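Local structure of DNA-damage inducible protein DDI1-like protein (Leishmania major, 5YQ8) at residues F20-N31 against Q86-L97. The protein is an aspartic protease of the DDI1 family, represented here by its dimeric retroviral protease-like domain. Sequence-based numbering, arbitrary orientation.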
ATOM      1  N   PHE A  20       5.346   8.017  -3.686  1.00  7.74           N
ATOM      2  CA  PHE A  20       5.077   6.605  -3.331  1.00  8.19           C
ATOM      3  C   PHE A  20       3.592   6.277  -3.229  1.00  7.98           C
ATOM      4  O   PHE A  20       2.877   7.016  -2.577  1.00  8.19           O
ATOM      5  CB  PHE A  20       5.706   6.336  -2.000  1.00  8.50           C
ATOM      6  CG  PHE A  20       5.668   4.890  -1.558  1.00  8.65           C
ATOM      7  CD1 PHE A  20       6.419   3.940  -2.216  1.00  8.81           C
ATOM      8  CD2 PHE A  20       4.929   4.500  -0.420  1.00  8.35           C
ATOM      9  CE1 PHE A  20       6.455   2.634  -1.750  1.00  8.46           C
ATOM     10  CE2 PHE A  20       4.928   3.193  -0.000  1.00  8.31           C
ATOM     11  CZ  PHE A  20       5.676   2.248  -0.678  1.00  8.09           C
ATOM     12  N   VAL A  21       3.173   5.210  -3.891  1.00  7.61           N
ATOM     13  CA  VAL A  21       1.755   4.853  -3.999  1.00  7.75           C
ATOM     14  C   VAL A  21       1.466   3.682  -3.060  1.00  7.82           C
ATOM     15  O   VAL A  21       1.792   2.528  -3.403  1.00  8.70           O
ATOM     16  CB  VAL A  21       1.375   4.458  -5.424  1.00  7.57           C
ATOM     17  CG1 VAL A  21      -0.067   3.947  -5.478  1.00  7.64           C
ATOM     18  CG2 VAL A  21       1.614   5.617  -6.419  1.00  7.61           C
ATOM     19  N   ASP A  22       0.860   3.981  -1.914  1.00  7.57           N
ATOM     20  CA  ASP A  22       0.772   3.063  -0.739  1.00  7.95           C
ATOM     21  C   ASP A  22      -0.652   2.813  -0.374  1.00  8.12           C
ATOM     22  O   ASP A  22      -1.253   3.634   0.265  1.00  9.07           O
ATOM     23  CB  ASP A  22       1.484   3.714   0.450  1.00  7.71           C
ATOM     24  CG  ASP A  22       1.700   2.795   1.626  1.00  7.76           C
ATOM     25  OD1 ASP A  22       1.155   1.674   1.644  1.00  7.54           O
ATOM     26  OD2 ASP A  22       2.413   3.255   2.569  1.00  7.70           O
ATOM     27  N   SER A  23      -1.218   1.701  -0.794  1.00  8.48           N
ATOM     28  CA  SER A  23      -2.638   1.418  -0.565  1.00  8.75           C
ATOM     29  C   SER A  23      -2.929   1.040   0.854  1.00  8.88           C
ATOM     30  O   SER A  23      -4.056   1.140   1.290  1.00  8.13           O
ATOM     31  CB  SER A  23      -3.142   0.332  -1.546  1.00  9.35           C
ATOM     32  OG  SER A  23      -2.866  -1.006  -1.105  1.00  9.48           O
ATOM     33  N   GLY A  24      -1.918   0.628   1.588  1.00  9.62           N
ATOM     34  CA  GLY A  24      -2.008   0.485   3.032  1.00 10.11           C
ATOM     35  C   GLY A  24      -1.777   1.677   3.920  1.00 10.98           C
ATOM     36  O   GLY A  24      -1.774   1.527   5.124  1.00 12.90           O
ATOM     37  N   ALA A  25      -1.533   2.853   3.364  1.00 12.03           N
ATOM     38  CA  ALA A  25      -1.357   4.095   4.176  1.00 12.07           C
ATOM     39  C   ALA A  25      -2.678   4.834   4.163  1.00 12.82           C
ATOM     40  O   ALA A  25      -3.200   5.187   3.104  1.00 12.45           O
ATOM     41  CB  ALA A  25      -0.275   4.984   3.597  1.00 11.66           C
ATOM     42  N   GLN A  26      -3.231   5.048   5.335  1.00 14.78           N
ATOM     43  CA  GLN A  26      -4.446   5.815   5.406  1.00 16.18           C
ATOM     44  C   GLN A  26      -4.230   7.309   5.048  1.00 15.49           C
ATOM     45  O   GLN A  26      -5.124   7.888   4.490  1.00 15.39           O
ATOM     46  CB  GLN A  26      -5.112   5.664   6.783  1.00 18.59           C
ATOM     47  CG  GLN A  26      -6.462   6.352   6.846  1.00 19.76           C
ATOM     48  CD  GLN A  26      -7.342   5.817   7.939  1.00 23.44           C
ATOM     49  OE1 GLN A  26      -8.326   5.064   7.690  1.00 22.85           O
ATOM     50  NE2 GLN A  26      -7.022   6.217   9.172  1.00 25.04           N
ATOM     51  N   ASN A  27      -3.086   7.914   5.351  1.00 14.20           N
ATOM     52  CA  ASN A  27      -2.880   9.377   5.111  1.00 13.77           C
ATOM     53  C   ASN A  27      -1.799   9.620   4.051  1.00 13.26           C
ATOM     54  O   ASN A  27      -0.817   8.882   3.977  1.00 10.93           O
ATOM     55  CB  ASN A  27      -2.500  10.063   6.428  1.00 14.55           C
ATOM     56  CG  ASN A  27      -3.558   9.857   7.519  1.00 15.98           C
ATOM     57  OD1 ASN A  27      -4.591  10.592   7.549  1.00 16.86           O
ATOM     58  ND2 ASN A  27      -3.359   8.808   8.364  1.00 13.27           N
ATOM     59  N   SER A  28      -2.014  10.640   3.221  1.00 13.25           N
ATOM     60  CA  SER A  28      -0.943  11.225   2.403  1.00 13.77           C
ATOM     61  C   SER A  28      -0.092  12.176   3.232  1.00 13.79           C
ATOM     62  O   SER A  28      -0.622  12.930   4.052  1.00 15.12           O
ATOM     63  CB  SER A  28      -1.496  11.951   1.181  1.00 13.87           C
ATOM     64  OG  SER A  28      -2.011  11.014   0.241  1.00 14.40           O
ATOM     65  N   ILE A  29       1.227  12.071   3.055  1.00 14.14           N
ATOM     66  CA  ILE A  29       2.203  12.788   3.852  1.00 14.24           C
ATOM     67  C   ILE A  29       3.363  13.188   2.974  1.00 13.71           C
ATOM     68  O   ILE A  29       3.779  12.426   2.132  1.00 14.06           O
ATOM     69  CB  ILE A  29       2.736  11.952   5.013  1.00 15.94           C
ATOM     70  CG1 ILE A  29       1.633  11.488   5.967  1.00 16.26           C
ATOM     71  CG2 ILE A  29       3.630  12.807   5.875  1.00 16.77           C
ATOM     72  CD1 ILE A  29       2.003  10.267   6.772  1.00 17.52           C
ATOM     73  N   MET A  30       3.836  14.414   3.162  1.00 12.51           N
ATOM     74  CA  MET A  30       4.945  15.002   2.467  1.00 12.72           C
ATOM     75  C   MET A  30       5.988  15.453   3.461  1.00 12.58           C
ATOM     76  O   MET A  30       5.629  16.037   4.509  1.00 11.89           O
ATOM     77  CB  MET A  30       4.435  16.221   1.681  1.00 12.14           C
ATOM     78  CG  MET A  30       5.521  17.119   1.161  1.00 12.31           C
ATOM     79  SD  MET A  30       4.834  18.431   0.128  1.00 11.88           S
ATOM     80  CE  MET A  30       4.259  17.570  -1.296  1.00 11.63           C
ATOM     81  N   ASN A  31       7.264  15.270   3.134  1.00 13.05           N
ATOM     82  CA  ASN A  31       8.307  15.686   4.090  1.00 13.93           C
ATOM     83  C   ASN A  31       8.489  17.185   4.057  1.00 13.32           C
ATOM     84  O   ASN A  31       8.094  17.823   3.105  1.00 12.67           O
ATOM     85  CB  ASN A  31       9.621  14.897   3.943  1.00 15.29           C
ATOM     86  CG  ASN A  31      10.191  14.973   2.567  1.00 17.24           C
ATOM     87  OD1 ASN A  31       9.663  15.714   1.723  1.00 21.11           O
ATOM     88  ND2 ASN A  31      11.218  14.166   2.284  1.00 16.44           N
ATOM     89  N   GLN A  86      11.030  12.597   7.036  1.00 25.59           N
ATOM     90  CA  GLN A  86      10.457  11.425   6.425  1.00 23.26           C
ATOM     91  C   GLN A  86      11.375  11.059   5.247  1.00 22.95           C
ATOM     92  O   GLN A  86      11.810  11.907   4.445  1.00 25.08           O
ATOM     93  CB  GLN A  86       9.035  11.742   5.972  1.00 22.56           C
ATOM     94  CG  GLN A  86       8.302  10.587   5.321  1.00 22.12           C
ATOM     95  CD  GLN A  86       6.938  10.967   4.716  1.00 22.76           C
ATOM     96  OE1 GLN A  86       5.895  10.814   5.350  1.00 20.20           O
ATOM     97  NE2 GLN A  86       6.940  11.393   3.458  1.00 19.41           N
ATOM     98  N   ALA A  87      11.688   9.782   5.140  1.00 23.78           N
ATOM     99  CA  ALA A  87      12.650   9.348   4.129  1.00 23.14           C
ATOM    100  C   ALA A  87      12.114   9.696   2.747  1.00 23.13           C
ATOM    101  O   ALA A  87      12.892  10.169   1.888  1.00 23.41           O
ATOM    102  CB  ALA A  87      12.926   7.847   4.234  1.00 24.14           C
ATOM    103  N   MET A  88      10.781   9.501   2.567  1.00 22.61           N
ATOM    104  CA  MET A  88      10.122   9.558   1.263  1.00 19.56           C
ATOM    105  C   MET A  88       9.474  10.901   1.072  1.00 20.32           C
ATOM    106  O   MET A  88       8.706  11.377   1.935  1.00 20.69           O
ATOM    107  CB  MET A  88       9.070   8.443   1.102  1.00 18.20           C
ATOM    108  CG  MET A  88       9.703   7.100   1.267  1.00 17.05           C
ATOM    109  SD  MET A  88       8.623   5.818   0.660  1.00 17.18           S
ATOM    110  CE  MET A  88       7.273   5.772   1.834  1.00 17.29           C
ATOM    111  N   ASP A  89       9.756  11.511  -0.087  1.00 18.65           N
ATOM    112  CA  ASP A  89       9.316  12.875  -0.366  1.00 16.78           C
ATOM    113  C   ASP A  89       7.802  12.995  -0.217  1.00 15.19           C
ATOM    114  O   ASP A  89       7.317  13.865   0.499  1.00 15.30           O
ATOM    115  CB  ASP A  89       9.768  13.291  -1.757  1.00 16.40           C
ATOM    116  CG  ASP A  89      11.287  13.441  -1.834  1.00 18.01           C
ATOM    117  OD1 ASP A  89      11.961  13.197  -0.763  1.00 16.85           O
ATOM    118  OD2 ASP A  89      11.791  13.875  -2.937  1.00 17.13           O
ATOM    119  N   LEU A  90       7.062  12.084  -0.842  1.00 12.77           N
ATOM    120  CA  LEU A  90       5.646  12.198  -0.930  1.00 11.64           C
ATOM    121  C   LEU A  90       5.078  10.812  -1.008  1.00 11.31           C
ATOM    122  O   LEU A  90       5.560   9.956  -1.817  1.00 11.57           O
ATOM    123  CB  LEU A  90       5.280  13.001  -2.193  1.00 11.83           C
ATOM    124  CG  LEU A  90       3.817  13.304  -2.412  1.00 12.12           C
ATOM    125  CD1 LEU A  90       3.185  14.003  -1.223  1.00 12.43           C
ATOM    126  CD2 LEU A  90       3.679  14.156  -3.657  1.00 12.46           C
ATOM    127  N   ILE A  91       4.053  10.594  -0.182  1.00  9.77           N
ATOM    128  CA  ILE A  91       3.299   9.396  -0.141  1.00  9.26           C
ATOM    129  C   ILE A  91       1.845   9.698  -0.578  1.00  8.96           C
ATOM    130  O   ILE A  91       1.148  10.558   0.049  1.00  8.99           O
ATOM    131  CB  ILE A  91       3.328   8.797   1.265  1.00  9.29           C
ATOM    132  CG1 ILE A  91       4.789   8.695   1.708  1.00  9.55           C
ATOM    133  CG2 ILE A  91       2.710   7.435   1.222  1.00  8.97           C
ATOM    134  CD1 ILE A  91       5.025   8.193   3.096  1.00 10.09           C
ATOM    135  N   ILE A  92       1.428   9.031  -1.667  1.00  7.99           N
ATOM    136  CA  ILE A  92       0.060   8.977  -2.083  1.00  7.68           C
ATOM    137  C   ILE A  92      -0.645   7.883  -1.262  1.00  7.83           C
ATOM    138  O   ILE A  92      -0.435   6.704  -1.484  1.00  7.32           O
ATOM    139  CB  ILE A  92      -0.023   8.693  -3.557  1.00  7.71           C
ATOM    140  CG1 ILE A  92       0.606   9.840  -4.321  1.00  7.61           C
ATOM    141  CG2 ILE A  92      -1.489   8.578  -4.006  1.00  7.95           C
ATOM    142  CD1 ILE A  92       0.512   9.665  -5.812  1.00  7.97           C
ATOM    143  N   GLY A  93      -1.456   8.265  -0.286  1.00  7.44           N
ATOM    144  CA  GLY A  93      -2.185   7.265   0.512  1.00  7.28           C
ATOM    145  C   GLY A  93      -3.540   6.901  -0.066  1.00  7.25           C
ATOM    146  O   GLY A  93      -4.005   7.404  -1.112  1.00  6.65           O
ATOM    147  N   LEU A  94      -4.208   6.045   0.672  1.00  7.90           N
ATOM    148  CA  LEU A  94      -5.565   5.616   0.373  1.00  8.52           C
ATOM    149  C   LEU A  94      -6.613   6.750   0.401  1.00  9.31           C
ATOM    150  O   LEU A  94      -7.575   6.679  -0.286  1.00 10.74           O
ATOM    151  CB  LEU A  94      -5.925   4.495   1.359  1.00  8.58           C
ATOM    152  CG  LEU A  94      -7.007   3.498   0.933  1.00  8.73           C
ATOM    153  CD1 LEU A  94      -6.654   2.921  -0.422  1.00  8.52           C
ATOM    154  CD2 LEU A  94      -7.183   2.438   1.991  1.00  8.62           C
ATOM    155  N   ASP A  95      -6.438   7.805   1.162  1.00  9.80           N
ATOM    156  CA  ASP A  95      -7.302   8.968   1.014  1.00 10.39           C
ATOM    157  C   ASP A  95      -7.367   9.543  -0.418  1.00 10.38           C
ATOM    158  O   ASP A  95      -8.457   9.765  -0.982  1.00 10.14           O
ATOM    159  CB  ASP A  95      -6.856  10.079   1.984  1.00 11.57           C
ATOM    160  CG  ASP A  95      -5.318  10.106   2.229  1.00 12.81           C
ATOM    161  OD1 ASP A  95      -4.602   9.085   1.902  1.00 13.93           O
ATOM    162  OD2 ASP A  95      -4.857  11.118   2.819  1.00 13.10           O
ATOM    163  N   GLN A  96      -6.215   9.852  -0.997  1.00  9.78           N
ATOM    164  CA  GLN A  96      -6.157  10.470  -2.334  1.00  9.84           C
ATOM    165  C   GLN A  96      -6.372   9.444  -3.450  1.00  9.11           C
ATOM    166  O   GLN A  96      -6.972   9.725  -4.440  1.00  9.29           O
ATOM    167  CB  GLN A  96      -4.824  11.220  -2.536  1.00 10.44           C
ATOM    168  CG  GLN A  96      -4.600  12.395  -1.575  1.00 10.75           C
ATOM    169  CD  GLN A  96      -5.524  13.530  -1.823  1.00 11.00           C
ATOM    170  OE1 GLN A  96      -5.862  13.797  -2.972  1.00 12.40           O
ATOM    171  NE2 GLN A  96      -5.926  14.219  -0.771  1.00 10.99           N
ATOM    172  N   LEU A  97      -5.916   8.210  -3.264  1.00  8.92           N
ATOM    173  CA  LEU A  97      -6.274   7.117  -4.182  1.00  8.04           C
ATOM    174  C   LEU A  97      -7.774   6.947  -4.305  1.00  8.15           C
ATOM    175  O   LEU A  97      -8.282   6.769  -5.397  1.00  7.44           O
ATOM    176  CB  LEU A  97      -5.650   5.810  -3.734  1.00  8.05           C
ATOM    177  CG  LEU A  97      -4.154   5.598  -4.031  1.00  7.83           C
ATOM    178  CD1 LEU A  97      -3.629   4.348  -3.405  1.00  7.78           C
ATOM    179  CD2 LEU A  97      -3.930   5.574  -5.535  1.00  7.72           C
TER
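The Phe-20 ring has the Met-88 thioether over one face, offset toward the rim; SD lies 4.1 Å from the ring centroid, a Met-aromatic contact. The Met-88 chain bends at its last torsion, bringing CE to 3.5 Å from Phe-20 CD2. Ile-91 CG2 sits at the ring edge, as does Asp-22 OD2, in the ring plane, and Tyr-7 meets the ring from strand 7-12.

These residues belong to the psi loop of the retropepsin fold: strand 90-92 runs between strand 15-21, parallel to it, and strand 29-31, antiparallel at 171°, while 22-28 forms the active-site loop carrying Asp-22 in its Asp-Ser-Gly sequence. Phe-20 N and O bond to Leu-90 O and Ile-92 N, and a further bond, from Asp-22 N to Ile-92 O, holds the backbone of the active-site aspartate against strand 90-92. Ser-23 OG hydrogen-bonds to Val-21 O and Ser-23 N of the second subunit, the "fireman's grip" of dimeric retropepsins.

Across the loop, Leu-94 N at the start of helix 94-99 donates to Ala-25 O (2.8 Å). Asp-95 points its carboxylate at the loop, and OD2 receives Ser-28 N through its syn lone pair at 2.9 Å. With OG beside its own backbone N (chi1 -71°), Ser-28 accepts an almost straight bond from Gly-93 N at 2.9 Å and makes a weak one to Ile-91 O.

On the opposite sheet face from Phe-20, Met-30 CE reaches Leu-90 CD1 at 3.7 Å. At the far end, the Asn-31 side chain, whose OD1 bonds Thr-34 OG1, donates from ND2 to Gln-86 O, which lies nearly in the amide plane. The same ND2 meets Asp-89 OD1 from above the carboxylate plane at 3.3 Å, while Asp-89 OD2 salt-bridges to Arg-37 NH2.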